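Local structure of hemolysin-like protein containing CBS domains (Oenococcus oeni, 3OCO) at residues A[32-37]-A[65-70]; A[39-44]-A[78-83]; A[55-60]-A[129-134]; A[96-101]-A[108-113]; A[118-121]-A[127-130]. The protein is of unknown function, but its paired CBS domains form part of a UPF0053-family membrane protein that may bind flavin adenine dinucleotide. All coordinates share one frame; numbering follows the deposited sequence.

Overall arrangement
The five contacts illustrate how paired CBS domains are built, from elements within each repeat up to the seam between repeats. Contacts 1 and 2 interleave along the chain inside the first CBS domain. Contact 1 belongs to the three-stranded sheet, and contact 2, about 16 Å away between centres, joins the two helices that follow strands 35-36 and 66-72. Contacts 4 and 5 come in series in the second CBS domain and reach the four-stranded sheet. Contact 3 shares strand 128-132 with contact 5, and its centre lies about 6 Å from those of contacts 1 and 5. Contacts 2 and 4, about 29 Å apart between centres, thus lie in different domains on opposite sides of the chain's centre, near which contact 3 joins the two.

Contact 1: residues A[32-37]-A[65-70]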
# COMPACT_ATOMS: atom_id res chain seq x y z
N MSE A 32 -6.53 -3.36 15.91
CA MSE A 32 -7.22 -2.67 14.81
C MSE A 32 -7.64 -1.25 15.16
O MSE A 32 -8.03 -0.98 16.29
CB MSE A 32 -8.51 -3.38 14.42
CG MSE A 32 -8.44 -4.76 13.82
SE MSE A 32 -10.26 -5.22 13.18
CE MSE A 32 -11.33 -4.78 14.76
N SER A 33 -7.59 -0.36 14.17
CA SER A 33 -8.23 0.95 14.26
C SER A 33 -9.40 0.99 13.29
O SER A 33 -9.23 0.75 12.09
CB SER A 33 -7.26 2.08 13.91
OG SER A 33 -6.18 2.14 14.82
N VAL A 34 -10.59 1.30 13.81
CA VAL A 34 -11.78 1.33 12.98
C VAL A 34 -12.43 2.71 12.95
O VAL A 34 -12.13 3.57 13.78
CB VAL A 34 -12.81 0.28 13.46
CG1 VAL A 34 -12.14 -1.09 13.54
CG2 VAL A 34 -13.39 0.68 14.81
N VAL A 35 -13.29 2.93 11.96
CA VAL A 35 -14.22 4.06 11.98
C VAL A 35 -15.65 3.53 11.89
O VAL A 35 -15.89 2.43 11.39
CB VAL A 35 -13.96 5.03 10.82
CG1 VAL A 35 -12.62 5.69 10.97
CG2 VAL A 35 -14.05 4.28 9.50
N ASP A 36 -16.60 4.33 12.33
CA ASP A 36 -18.00 3.91 12.39
C ASP A 36 -18.81 4.42 11.18
O ASP A 36 -18.56 5.52 10.68
CB ASP A 36 -18.64 4.38 13.70
CG ASP A 36 -20.06 3.85 13.88
OD1 ASP A 36 -20.21 2.61 13.92
OD2 ASP A 36 -21.01 4.66 13.97
N VAL A 37 -19.78 3.63 10.74
CA VAL A 37 -20.59 3.98 9.58
C VAL A 37 -21.29 5.34 9.74
O VAL A 37 -21.67 5.98 8.75
CB VAL A 37 -21.64 2.89 9.28
CG1 VAL A 37 -22.63 2.75 10.45
CG2 VAL A 37 -22.37 3.19 7.99
N ASP A 65 -17.04 -6.01 16.42
CA ASP A 65 -17.48 -7.33 15.95
C ASP A 65 -18.49 -7.24 14.80
O ASP A 65 -18.93 -8.25 14.27
CB ASP A 65 -18.01 -8.19 17.10
CG ASP A 65 -16.93 -8.53 18.12
OD1 ASP A 65 -15.90 -9.09 17.70
OD2 ASP A 65 -17.10 -8.24 19.33
N LYS A 66 -18.82 -6.01 14.42
CA LYS A 66 -19.71 -5.75 13.28
C LYS A 66 -19.04 -4.91 12.16
O LYS A 66 -19.50 -3.79 11.84
CB LYS A 66 -20.97 -5.03 13.77
CG LYS A 66 -21.89 -5.89 14.67
CD LYS A 66 -23.07 -5.06 15.16
CE LYS A 66 -23.95 -5.81 16.15
NZ LYS A 66 -24.90 -4.88 16.87
N ILE A 67 -17.97 -5.44 11.56
CA ILE A 67 -17.33 -4.76 10.42
C ILE A 67 -18.15 -4.93 9.14
O ILE A 67 -18.32 -6.04 8.66
CB ILE A 67 -15.91 -5.32 10.11
CG1 ILE A 67 -14.98 -5.23 11.33
CG2 ILE A 67 -15.31 -4.59 8.91
CD1 ILE A 67 -15.17 -3.97 12.10
N ILE A 68 -18.65 -3.84 8.59
CA ILE A 68 -19.47 -3.92 7.38
C ILE A 68 -18.73 -3.58 6.07
O ILE A 68 -19.25 -3.80 4.97
CB ILE A 68 -20.72 -3.04 7.52
CG1 ILE A 68 -20.38 -1.79 8.34
CG2 ILE A 68 -21.83 -3.79 8.25
CD1 ILE A 68 -21.42 -0.70 8.25
N GLY A 69 -17.51 -3.05 6.18
CA GLY A 69 -16.72 -2.68 5.01
C GLY A 69 -15.45 -1.93 5.38
O GLY A 69 -15.02 -1.99 6.54
N TYR A 70 -14.83 -1.23 4.43
CA TYR A 70 -13.68 -0.39 4.76
C TYR A 70 -13.77 0.97 4.15
O TYR A 70 -14.47 1.16 3.15
CB TYR A 70 -12.36 -1.05 4.37
CG TYR A 70 -11.99 -0.93 2.90
CD1 TYR A 70 -11.06 0.02 2.47
CD2 TYR A 70 -12.57 -1.76 1.96
CE1 TYR A 70 -10.72 0.12 1.11
CE2 TYR A 70 -12.24 -1.67 0.62
CZ TYR A 70 -11.32 -0.73 0.20
OH TYR A 70 -11.02 -0.66 -1.15
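The three-stranded sheet of the first CBS domain has strands 35-36 and 66-72 as its outer members, and V37 and I68 touch each other across the middle strand 55-60 that separates them. The delta methyl of I68 does the reaching: CD1 lies 3.7 Å from V37 CB and 4.0 Å from V37 CG2, and the two side chains meet at about a right angle. V37 thus receives the isoleucine on its branch point and on the methyl that stands anti to the backbone N, while CG1 takes the tighter place between N and the carbonyl carbon (chi1 63°). The first torsion of I68 (34°) departs from a staggered value. A second, looser approach brings V34 CG1 to 4.4 Å from I67 CD1, and both of these side chains also rest on T59 of the middle strand.

No hydrogen bond links 32-37 with 65-70 directly. The backbone ladder passes instead through strand 55-60, with V35 and V37 bonded to T59 on one edge and I68 bonded to V58 on the other. I67 additionally leans on T128 of the second CBS domain. A middle strand paired parallel on one side and antiparallel on the other makes this the mixed three-stranded sheet of a CBS domain, and V37 and I68 meet across it.

Contact 2: residues A[39-44]-A[78-83]; sequences ETIADA and RQARID
A single side chain, I41, makes every approach within 4.5 Å between 39-44 and 78-83, and one of its methyls rests on backbone. Its CG2 branch sits 3.7 Å from A80 N and 4.1 Å from A80 CB, while the other branch ends with CD1 at 3.8 Å from Q79 CG. The two branches thus straddle neighbouring residues of helix 73-83. I41 and Q79 cross at about a right angle. Q79 leaves its helix with CG anti to the backbone N and then bends at chi2 (66°); its amide NE2 makes a weak bond to D83 O in its own segment.

I41 stands on the first turn of helix 41-51, which T40 caps. T40 and D43 form a capping box in which D43 N donates to T40 OG1 at 3.2 Å. In return, D43 OD2 takes two donors: T40 N, 3.1 Å away, meets its anti lone pair, and T40 OG1 approaches from above the carboxylate plane.

I76 and I91 also touch I41, and L49 of the second subunit packs on R78 and R81. Helix 41-51 follows strand 35-36 and helix 73-83 follows strand 66-72, and the contact therefore joins the helices that come after the two outer strands of the three-stranded sheet.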
# COMPACT_ATOMS: atom_id res chain seq x y z
N GLU A 39 -19.89 7.96 11.56
CA GLU A 39 -18.95 9.06 11.73
C GLU A 39 -18.88 9.84 10.43
O GLU A 39 -19.23 9.32 9.37
CB GLU A 39 -17.58 8.56 12.17
CG GLU A 39 -17.24 8.98 13.59
CD GLU A 39 -16.73 7.83 14.44
OE1 GLU A 39 -16.00 6.97 13.91
OE2 GLU A 39 -17.06 7.80 15.65
N THR A 40 -18.47 11.10 10.52
CA THR A 40 -18.37 11.95 9.35
C THR A 40 -17.00 11.81 8.71
O THR A 40 -16.04 11.36 9.34
CB THR A 40 -18.50 13.39 9.75
OG1 THR A 40 -17.42 13.70 10.63
CG2 THR A 40 -19.84 13.63 10.47
N ILE A 41 -16.91 12.23 7.46
CA ILE A 41 -15.66 12.17 6.75
C ILE A 41 -14.63 12.95 7.52
O ILE A 41 -13.51 12.50 7.71
CB ILE A 41 -15.80 12.76 5.37
CG1 ILE A 41 -16.84 11.96 4.57
CG2 ILE A 41 -14.45 12.76 4.65
CD1 ILE A 41 -16.26 10.78 3.85
N ALA A 42 -15.02 14.12 8.01
CA ALA A 42 -14.12 14.96 8.78
C ALA A 42 -13.49 14.22 9.94
O ALA A 42 -12.36 14.50 10.32
CB ALA A 42 -14.84 16.20 9.28
N ASP A 43 -14.24 13.27 10.50
CA ASP A 43 -13.73 12.43 11.59
C ASP A 43 -12.69 11.45 11.08
O ASP A 43 -11.62 11.30 11.66
CB ASP A 43 -14.87 11.64 12.23
CG ASP A 43 -15.78 12.49 13.09
OD1 ASP A 43 -15.25 13.26 13.93
OD2 ASP A 43 -17.01 12.38 12.94
N ALA A 44 -13.05 10.75 10.01
CA ALA A 44 -12.14 9.85 9.34
C ALA A 44 -10.82 10.55 8.95
O ALA A 44 -9.75 10.00 9.16
CB ALA A 44 -12.83 9.24 8.13
N ARG A 78 -10.23 13.07 -0.47
CA ARG A 78 -10.96 13.64 -1.59
C ARG A 78 -12.32 14.20 -1.18
O ARG A 78 -12.68 15.32 -1.56
CB ARG A 78 -11.20 12.60 -2.66
CG ARG A 78 -12.13 13.13 -3.71
CD ARG A 78 -12.17 12.21 -4.89
NE ARG A 78 -12.47 10.86 -4.44
CZ ARG A 78 -12.63 9.82 -5.25
NH1 ARG A 78 -12.52 9.97 -6.57
NH2 ARG A 78 -12.90 8.63 -4.73
N GLN A 79 -13.10 13.43 -0.42
CA GLN A 79 -14.45 13.87 -0.05
C GLN A 79 -14.47 15.03 0.95
O GLN A 79 -15.35 15.90 0.87
CB GLN A 79 -15.29 12.70 0.45
CG GLN A 79 -16.67 13.09 0.87
CD GLN A 79 -17.51 13.59 -0.27
OE1 GLN A 79 -17.30 13.22 -1.44
NE2 GLN A 79 -18.49 14.44 0.05
N ALA A 80 -13.50 15.07 1.87
CA ALA A 80 -13.37 16.18 2.82
C ALA A 80 -13.30 17.55 2.14
O ALA A 80 -13.83 18.54 2.65
CB ALA A 80 -12.17 15.98 3.71
N ARG A 81 -12.63 17.60 1.00
CA ARG A 81 -12.56 18.82 0.22
C ARG A 81 -13.94 19.17 -0.33
O ARG A 81 -14.23 20.33 -0.61
CB ARG A 81 -11.54 18.67 -0.91
CG ARG A 81 -10.09 18.65 -0.42
CD ARG A 81 -9.15 18.00 -1.42
NE ARG A 81 -9.48 18.36 -2.80
CZ ARG A 81 -9.02 19.43 -3.45
NH1 ARG A 81 -8.15 20.27 -2.87
NH2 ARG A 81 -9.41 19.63 -4.70
N ILE A 82 -14.80 18.17 -0.48
CA ILE A 82 -16.11 18.44 -1.05
C ILE A 82 -17.17 18.70 0.02
O ILE A 82 -17.82 19.74 0.01
CB ILE A 82 -16.54 17.32 -1.99
CG1 ILE A 82 -15.55 17.21 -3.14
CG2 ILE A 82 -17.96 17.55 -2.50
CD1 ILE A 82 -15.89 16.10 -4.11
N ASP A 83 -17.32 17.77 0.96
CA ASP A 83 -18.29 17.92 2.03
C ASP A 83 -17.94 16.98 3.16
O ASP A 83 -18.34 15.82 3.15
CB ASP A 83 -19.68 17.59 1.51
CG ASP A 83 -20.75 17.79 2.56
OD1 ASP A 83 -20.42 18.20 3.69
OD2 ASP A 83 -21.93 17.53 2.25

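Contact 3: residues A[55-60]-A[129-134]; sequences RFPVTA and SGIITD
Two kinds of interaction join 55-60 to 129-134: a stretched ion pair between R55 and D134, and an apolar touch between P57 and I131. In the first, R55 runs out fully extended from CG to NE, and NH1 ends 4.0 Å from D134 OD1, which lies at the edge of the guanidinium and in its plane. NH1 is equally far from D134 OD2, so neither oxygen is singled out by distance. The two flat groups are twisted 53° apart, and no hydrogen bond forms; this is a long salt bridge. D134 opens helix 134-142 just after the N-cap residue T133, and Y138 of the second subunit packs against it. R55 also lies against Y70 and P117.

The apolar part is a single pair. I131 CD1 comes to 3.7 Å from P57 CG, with I131 CG2 at 4.2 Å from that same ring atom, and the side chains cross at about a right angle. I131 places CG1 between its backbone N and carbonyl carbon (chi1 72°), then continues straight to the methyl. M32 is a further neighbour of I131.

Between 55-60 and 129-134, which belong to different CBS domains, no hydrogen bond forms, and cohesion at this point rests on dispersion and a long, probably weak, ion pair.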
# COMPACT_ATOMS: atom_id res chain seq x y z
N ARG A 55 -6.26 2.13 5.01
CA ARG A 55 -7.59 1.52 5.02
C ARG A 55 -8.10 1.25 6.42
O ARG A 55 -7.42 0.62 7.22
CB ARG A 55 -7.60 0.22 4.23
CG ARG A 55 -7.16 0.40 2.81
CD ARG A 55 -7.32 -0.87 2.06
NE ARG A 55 -6.94 -0.71 0.67
CZ ARG A 55 -5.80 -1.16 0.17
NH1 ARG A 55 -4.94 -1.80 0.96
NH2 ARG A 55 -5.53 -0.98 -1.13
N PHE A 56 -9.31 1.74 6.70
CA PHE A 56 -9.94 1.55 8.01
C PHE A 56 -11.20 0.72 7.88
O PHE A 56 -12.14 1.11 7.18
CB PHE A 56 -10.32 2.89 8.63
CG PHE A 56 -9.15 3.68 9.12
CD1 PHE A 56 -8.63 3.47 10.39
CD2 PHE A 56 -8.57 4.66 8.32
CE1 PHE A 56 -7.55 4.21 10.85
CE2 PHE A 56 -7.49 5.40 8.77
CZ PHE A 56 -6.98 5.18 10.04
N PRO A 57 -11.23 -0.42 8.57
CA PRO A 57 -12.47 -1.17 8.76
C PRO A 57 -13.55 -0.25 9.30
O PRO A 57 -13.28 0.57 10.22
CB PRO A 57 -12.09 -2.19 9.82
CG PRO A 57 -10.61 -2.32 9.71
CD PRO A 57 -10.12 -0.96 9.37
N VAL A 58 -14.74 -0.33 8.71
CA VAL A 58 -15.90 0.42 9.15
C VAL A 58 -16.82 -0.48 10.01
O VAL A 58 -17.24 -1.54 9.55
CB VAL A 58 -16.70 0.95 7.95
CG1 VAL A 58 -18.03 1.55 8.39
CG2 VAL A 58 -15.87 1.98 7.16
N THR A 59 -17.13 -0.07 11.24
CA THR A 59 -18.01 -0.84 12.12
C THR A 59 -19.45 -0.37 12.02
O THR A 59 -19.73 0.79 11.72
CB THR A 59 -17.59 -0.73 13.61
OG1 THR A 59 -17.79 0.60 14.09
CG2 THR A 59 -16.14 -1.09 13.81
N ALA A 60 -20.38 -1.29 12.25
CA ALA A 60 -21.77 -0.91 12.50
C ALA A 60 -21.96 -0.75 14.00
O ALA A 60 -21.37 -1.50 14.79
CB ALA A 60 -22.73 -1.97 11.96
N SER A 129 -11.92 -11.62 14.62
CA SER A 129 -10.61 -12.04 15.13
C SER A 129 -9.49 -11.08 14.73
O SER A 129 -8.55 -10.85 15.49
CB SER A 129 -10.27 -13.44 14.62
OG SER A 129 -11.29 -14.35 14.96
N GLY A 130 -9.61 -10.51 13.54
CA GLY A 130 -8.67 -9.53 13.04
C GLY A 130 -8.87 -9.35 11.54
O GLY A 130 -9.83 -9.89 10.96
N ILE A 131 -7.97 -8.58 10.90
CA ILE A 131 -8.08 -8.31 9.48
C ILE A 131 -6.77 -8.61 8.75
O ILE A 131 -5.70 -8.69 9.36
CB ILE A 131 -8.46 -6.83 9.18
CG1 ILE A 131 -7.29 -5.88 9.47
CG2 ILE A 131 -9.69 -6.41 9.94
CD1 ILE A 131 -7.59 -4.41 9.19
N ILE A 132 -6.87 -8.75 7.43
CA ILE A 132 -5.70 -8.95 6.58
C ILE A 132 -5.76 -8.10 5.33
O ILE A 132 -6.81 -8.01 4.68
CB ILE A 132 -5.56 -10.40 6.08
CG1 ILE A 132 -5.26 -11.36 7.24
CG2 ILE A 132 -4.49 -10.46 4.99
CD1 ILE A 132 -5.54 -12.81 6.89
N THR A 133 -4.63 -7.50 4.99
CA THR A 133 -4.43 -6.85 3.70
C THR A 133 -3.03 -7.14 3.16
O THR A 133 -2.17 -7.68 3.86
CB THR A 133 -4.61 -5.34 3.81
OG1 THR A 133 -3.57 -4.80 4.64
CG2 THR A 133 -5.98 -5.03 4.42
N ASP A 134 -2.80 -6.78 1.90
CA ASP A 134 -1.49 -6.95 1.30
C ASP A 134 -0.32 -6.60 2.25
O ASP A 134 0.63 -7.36 2.36
CB ASP A 134 -1.39 -6.17 -0.03
CG ASP A 134 -1.83 -4.71 0.10
OD1 ASP A 134 -1.70 -4.11 1.19
OD2 ASP A 134 -2.32 -4.15 -0.91

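Contact 4: residues A[96-101]-A[108-113]; sequences VSVPEN and MEEMSA
Strand 96-99, carrying V96, and helix 108-113, carrying E110 and M111, run nearly antiparallel, their axes 157° apart and 8.8 Å from each other at closest approach. V96 divides its two methyls between consecutive helix residues. CG1, set between the backbone N and the carbonyl carbon (chi1 70°), rests against M111, 4.0 Å from its CG and 4.1 Å from its CA. The CG2 methyl, anti to the backbone N, lies 4.0 Å from E110 CG. V96 meets both partners at about a right angle.

Two residues along the strand, V98 offers CG1 to E110 CB at 4.5 Å, so that E110 is touched on both its methylene carbons by valines. The E110 chain then bends at chi2 (59°). M111 meets V96 with CG, well before the selenium; beyond it the chain bends at chi3, and its terminal methyl CE packs near I132, at the end of strand 128-132, and T133 just after it. A119 of strand 119-122 lies against both V96 and M111, and M108 on the same helix packs on F142 of the second subunit.

Strand and helix here are the first two elements of a beta-alpha-beta unit completed by strand 119-122. No hydrogen bond crosses between them: the adhesion is van der Waals throughout, and an acidic residue contributes to it through its aliphatic carbons, not through its charge.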
# COMPACT_ATOMS: atom_id res chain seq x y z
N VAL A 96 -14.33 -8.84 2.23
CA VAL A 96 -14.68 -10.25 2.24
C VAL A 96 -14.32 -10.82 3.62
O VAL A 96 -13.35 -10.41 4.25
CB VAL A 96 -14.00 -11.01 1.08
CG1 VAL A 96 -12.49 -11.11 1.31
CG2 VAL A 96 -14.61 -12.39 0.92
N SER A 97 -15.14 -11.75 4.11
CA SER A 97 -14.85 -12.35 5.39
C SER A 97 -14.37 -13.78 5.19
O SER A 97 -14.79 -14.46 4.24
CB SER A 97 -16.07 -12.29 6.32
OG SER A 97 -17.18 -12.98 5.77
N VAL A 98 -13.48 -14.22 6.06
CA VAL A 98 -12.89 -15.55 5.95
C VAL A 98 -12.71 -16.10 7.36
O VAL A 98 -12.49 -15.32 8.29
CB VAL A 98 -11.51 -15.50 5.24
CG1 VAL A 98 -11.58 -14.67 3.95
CG2 VAL A 98 -10.43 -14.95 6.15
N PRO A 99 -12.78 -17.44 7.52
CA PRO A 99 -12.60 -18.10 8.82
C PRO A 99 -11.15 -18.11 9.27
O PRO A 99 -10.25 -18.06 8.42
CB PRO A 99 -13.07 -19.55 8.56
CG PRO A 99 -13.41 -19.64 7.08
CD PRO A 99 -12.85 -18.42 6.41
N GLU A 100 -10.91 -18.16 10.58
CA GLU A 100 -9.55 -18.17 11.13
C GLU A 100 -8.64 -19.21 10.50
O GLU A 100 -7.42 -19.04 10.44
CB GLU A 100 -9.57 -18.40 12.64
CG GLU A 100 -9.89 -17.18 13.45
CD GLU A 100 -10.39 -17.53 14.83
OE1 GLU A 100 -10.01 -18.59 15.36
OE2 GLU A 100 -11.19 -16.75 15.38
N ASN A 101 -9.23 -20.31 10.03
CA ASN A 101 -8.43 -21.43 9.57
C ASN A 101 -8.19 -21.48 8.06
O ASN A 101 -7.55 -22.41 7.58
CB ASN A 101 -9.01 -22.76 10.08
CG ASN A 101 -10.44 -22.98 9.62
OD1 ASN A 101 -10.69 -23.31 8.46
ND2 ASN A 101 -11.38 -22.78 10.53
N MSE A 108 -6.09 -14.93 0.00
CA MSE A 108 -5.63 -14.04 -1.07
C MSE A 108 -6.56 -14.16 -2.28
O MSE A 108 -6.97 -13.16 -2.87
CB MSE A 108 -4.19 -14.35 -1.47
CG MSE A 108 -3.10 -13.99 -0.46
SE MSE A 108 -1.40 -14.91 -0.88
CE MSE A 108 -0.66 -13.74 -2.28
N GLU A 109 -6.90 -15.40 -2.64
CA GLU A 109 -7.76 -15.66 -3.79
C GLU A 109 -9.21 -15.26 -3.53
O GLU A 109 -9.95 -14.93 -4.45
CB GLU A 109 -7.69 -17.12 -4.22
CG GLU A 109 -8.37 -17.40 -5.57
CD GLU A 109 -7.89 -16.46 -6.68
OE1 GLU A 109 -8.74 -15.91 -7.41
OE2 GLU A 109 -6.65 -16.26 -6.81
N GLU A 110 -9.61 -15.30 -2.27
CA GLU A 110 -10.93 -14.83 -1.91
C GLU A 110 -10.99 -13.32 -2.12
O GLU A 110 -11.90 -12.81 -2.77
CB GLU A 110 -11.26 -15.20 -0.47
CG GLU A 110 -12.69 -15.68 -0.25
CD GLU A 110 -13.02 -16.90 -1.09
OE1 GLU A 110 -14.18 -17.03 -1.53
OE2 GLU A 110 -12.10 -17.71 -1.30
N MSE A 111 -9.99 -12.61 -1.58
CA MSE A 111 -9.84 -11.18 -1.82
C MSE A 111 -9.81 -10.83 -3.30
O MSE A 111 -10.21 -9.75 -3.69
CB MSE A 111 -8.56 -10.66 -1.17
CG MSE A 111 -8.60 -10.70 0.33
SE MSE A 111 -6.82 -10.57 1.09
CE MSE A 111 -6.54 -8.65 1.03
N SER A 112 -9.31 -11.74 -4.12
CA SER A 112 -9.22 -11.44 -5.54
C SER A 112 -10.54 -11.70 -6.26
O SER A 112 -10.96 -10.92 -7.11
CB SER A 112 -8.08 -12.22 -6.19
OG SER A 112 -8.08 -12.01 -7.58
N ALA A 113 -11.19 -12.81 -5.92
CA ALA A 113 -12.42 -13.17 -6.60
C ALA A 113 -13.49 -12.13 -6.30
O ALA A 113 -14.32 -11.81 -7.16
CB ALA A 113 -12.88 -14.58 -6.19

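Contact 5: residues A[118-121]-A[127-130]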
# COMPACT_ATOMS: atom_id res chain seq x y z
N MSE A 118 -9.35 -6.01 1.42
CA MSE A 118 -9.43 -6.34 2.82
C MSE A 118 -10.25 -7.59 3.09
O MSE A 118 -11.37 -7.73 2.63
CB MSE A 118 -9.96 -5.17 3.65
CG MSE A 118 -10.08 -5.54 5.13
SE MSE A 118 -10.27 -4.02 6.30
CE MSE A 118 -12.20 -3.79 6.31
N ALA A 119 -9.65 -8.50 3.84
CA ALA A 119 -10.35 -9.67 4.34
C ALA A 119 -10.53 -9.49 5.83
O ALA A 119 -9.62 -9.04 6.52
CB ALA A 119 -9.55 -10.90 4.06
N ILE A 120 -11.72 -9.82 6.33
CA ILE A 120 -11.96 -9.77 7.75
C ILE A 120 -11.97 -11.19 8.27
O ILE A 120 -12.74 -12.03 7.79
CB ILE A 120 -13.32 -9.07 8.09
CG1 ILE A 120 -13.25 -7.56 7.82
CG2 ILE A 120 -13.62 -9.21 9.55
CD1 ILE A 120 -12.93 -7.20 6.42
N VAL A 121 -11.09 -11.47 9.24
CA VAL A 121 -11.00 -12.81 9.82
C VAL A 121 -12.04 -12.97 10.96
O VAL A 121 -12.00 -12.23 11.94
CB VAL A 121 -9.58 -13.11 10.34
CG1 VAL A 121 -9.45 -14.59 10.70
CG2 VAL A 121 -8.53 -12.75 9.30
N GLY A 127 -17.86 -13.17 15.49
CA GLY A 127 -17.16 -11.97 15.93
C GLY A 127 -15.93 -11.73 15.05
O GLY A 127 -15.68 -12.50 14.13
N THR A 128 -15.16 -10.67 15.34
CA THR A 128 -13.97 -10.28 14.55
C THR A 128 -12.65 -10.68 15.22
O THR A 128 -12.31 -10.14 16.27
CB THR A 128 -13.90 -8.74 14.39
OG1 THR A 128 -15.04 -8.28 13.63
CG2 THR A 128 -12.61 -8.33 13.68
N SER A 129 -11.92 -11.62 14.62
CA SER A 129 -10.61 -12.04 15.13
C SER A 129 -9.49 -11.08 14.73
O SER A 129 -8.55 -10.85 15.49
CB SER A 129 -10.27 -13.44 14.62
OG SER A 129 -11.29 -14.35 14.96
N GLY A 130 -9.61 -10.51 13.54
CA GLY A 130 -8.67 -9.53 13.04
C GLY A 130 -8.87 -9.35 11.54
O GLY A 130 -9.83 -9.89 10.96
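V121 faces S129 and G130 across the hairpin, and its side chain can be followed outward alongside the opposing backbone. CB sits 3.3 Å from G130 O, a close approach that comes with the bond made by its own N-H. From there the side chain forks. CG2, beside the backbone N, stays near the same oxygen, 3.6 Å from G130 O, and also packs on I132 CD1 further along the partner strand. CG1, anti to the backbone N (chi1 -170°), swings the other way, to 4.2 Å from S129 CB, and meets the backbone of E100 as well. One valine therefore spans both residues that stand opposite it.

The backbone explains why there are two. V121 N donates to G130 O at 2.7 Å, while V121 O accepts from S129 N, also at 2.7 Å and with an N-H...O angle of 144°; G130 N adds a weak bond of 3.4 Å to that oxygen. S129 has helix-like backbone angles and G130 a nearly extended pair, so the extra residue is absorbed as a classic beta bulge. I120 CG2 and T128 CG2, not a paired couple in the register, approach loosely at 4.3 Å. The hydroxyl of T128 is held by K64 O, and its N-H by D65, both from the first CBS domain.

V121 and G130 form an antiparallel hydrogen-bonded pair, and the whole is a bulged beta hairpin of the second CBS domain, whose first strand, 119-122, also completes the beta-alpha-beta unit.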